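Local coordinates for ATP-dependent DNA helicase RecQ (PDB 3IUO), which probably couples ATP hydrolysis to the 3'-5' unwinding of duplex DNA, and is represented here by its C-terminal region alone, at residues E94-M97 against Q98-K102. Numbering follows the deposited sequence.
Sequences EEAM and QELGK
E95, Q98 and E99 form a local, water-bridged polar cluster on the outer face of the short helix 93-100, where E95 sits about one turn before the adjacent pair Q98 and E99. Q98 runs out extended, with CG opposite the backbone N (chi1 -173°), which brings its amide alongside the carboxylate of E95; the two flat groups stand almost perpendicular, 89° apart. From there NE2 of Q98 donates a hydrogen bond to OE2 of E99 at 3.0 Å. The acceptor lies close to the amide plane, but the donor reaches the carboxylate on its anti side, tilted out of plane. A single water donates hydrogen bonds to E95 OE1, at 2.7 Å, and to E99 OE2, joining two carboxylates that would otherwise probably repel; OE1 of E95 and OE2 of E99 remain 4.8 Å apart. A second water donates to E95 OE1 and accepts only a weak bond from Q98 NE2. Beneath this cluster run the i+4 to i hydrogen bonds of the alpha helix, from the N-H groups of Q98, E99 and L100 to E94 O, E95 O and A96 O. The last bond in the segment, G101 N to M97 O at 2.8 Å, arrives well above the carbonyl plane. On the inward face, A96 CB and L100 CD1 approach to 4.4 Å, and both side chains pack against Y84 of helix 75-87 and I109 of helix 106-121. E95 also packs on Y58 of the second subunit.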
loop_
_atom_site.group_PDB
_atom_site.type_symbol
_atom_site.label_atom_id
_atom_site.label_comp_id
_atom_site.label_asym_id
_atom_site.label_seq_id
_atom_site.Cartn_x
_atom_site.Cartn_y
_atom_site.Cartn_z
ATOM N N GLU B 94 -4.758 -5.929 0.212
ATOM C CA GLU B 94 -6.130 -6.057 -0.325
ATOM C C GLU B 94 -6.130 -6.149 -1.846
ATOM O O GLU B 94 -6.794 -7.026 -2.427
ATOM C CB GLU B 94 -7.049 -4.912 0.141
ATOM C CG GLU B 94 -8.517 -5.089 -0.290
ATOM C CD GLU B 94 -9.473 -4.026 0.271
ATOM O OE1 GLU B 94 -9.247 -3.536 1.396
ATOM O OE2 GLU B 94 -10.472 -3.703 -0.415
ATOM N N GLU B 95 -5.373 -5.272 -2.497
ATOM C CA GLU B 95 -5.295 -5.312 -3.955
ATOM C C GLU B 95 -4.568 -6.548 -4.446
ATOM O O GLU B 95 -4.999 -7.176 -5.428
ATOM C CB GLU B 95 -4.653 -4.037 -4.508
ATOM C CG GLU B 95 -5.476 -2.786 -4.224
ATOM C CD GLU B 95 -6.857 -2.789 -4.859
ATOM O OE1 GLU B 95 -6.968 -3.147 -6.063
ATOM O OE2 GLU B 95 -7.822 -2.392 -4.154
ATOM N N ALA B 96 -3.494 -6.939 -3.732
ATOM C CA ALA B 96 -2.751 -8.154 -4.098
ATOM C C ALA B 96 -3.655 -9.392 -4.041
ATOM O O ALA B 96 -3.639 -10.214 -4.951
ATOM C CB ALA B 96 -1.509 -8.340 -3.202
HETATM N N MSE B 97 -4.440 -9.496 -2.974
HETATM C CA MSE B 97 -5.408 -10.606 -2.787
HETATM C C MSE B 97 -6.471 -10.657 -3.895
HETATM O O MSE B 97 -6.880 -11.747 -4.319
HETATM C CB MSE B 97 -6.091 -10.504 -1.414
HETATM C CG MSE B 97 -5.245 -10.847 -0.206
HETATM SE SE MSE B 97 -4.811 -12.722 -0.179
HETATM C CE MSE B 97 -6.586 -13.512 0.131
ATOM N N GLN B 98 -6.936 -9.483 -4.333
ATOM C CA GLN B 98 -7.927 -9.384 -5.408
ATOM C C GLN B 98 -7.311 -9.917 -6.690
ATOM O O GLN B 98 -7.954 -10.641 -7.458
ATOM C CB GLN B 98 -8.332 -7.922 -5.574
ATOM C CG GLN B 98 -9.469 -7.640 -6.534
ATOM C CD GLN B 98 -9.697 -6.155 -6.665
ATOM O OE1 GLN B 98 -10.578 -5.596 -6.009
ATOM N NE2 GLN B 98 -8.883 -5.497 -7.491
ATOM N N GLU B 99 -6.042 -9.577 -6.900
ATOM C CA GLU B 99 -5.362 -9.955 -8.133
ATOM C C GLU B 99 -4.783 -11.376 -8.094
ATOM O O GLU B 99 -4.765 -12.062 -9.129
ATOM C CB GLU B 99 -4.289 -8.921 -8.505
ATOM C CG GLU B 99 -4.796 -7.455 -8.699
ATOM C CD GLU B 99 -5.941 -7.316 -9.715
ATOM O OE1 GLU B 99 -5.922 -8.021 -10.739
ATOM O OE2 GLU B 99 -6.852 -6.482 -9.496
ATOM N N LEU B 100 -4.369 -11.833 -6.907
ATOM C CA LEU B 100 -3.618 -13.100 -6.750
ATOM C C LEU B 100 -4.266 -14.200 -5.878
ATOM O O LEU B 100 -3.742 -15.309 -5.820
ATOM C CB LEU B 100 -2.228 -12.837 -6.178
ATOM C CG LEU B 100 -1.278 -11.860 -6.871
ATOM C CD1 LEU B 100 -0.155 -11.475 -5.913
ATOM C CD2 LEU B 100 -0.706 -12.438 -8.156
ATOM N N GLY B 101 -5.362 -13.882 -5.188
ATOM C CA GLY B 101 -5.905 -14.737 -4.123
ATOM C C GLY B 101 -6.506 -16.070 -4.526
ATOM O O GLY B 101 -6.795 -16.916 -3.676
ATOM N N LYS B 102 -6.686 -16.264 -5.824
ATOM C CA LYS B 102 -7.207 -17.524 -6.330
ATOM C C LYS B 102 -6.086 -18.538 -6.599
ATOM O O LYS B 102 -6.356 -19.731 -6.804
ATOM C CB LYS B 102 -8.055 -17.284 -7.589
ATOM C CG LYS B 102 -9.261 -16.352 -7.388
ATOM C CD LYS B 102 -10.453 -17.048 -6.738
ATOM C CE LYS B 102 -11.686 -16.148 -6.762
ATOM N NZ LYS B 102 -12.956 -16.885 -6.489
HETATM O O HOH W 1 -5.459 -3.966 -8.148
HETATM O O HOH W 2 -8.814 -2.141 -7.578
#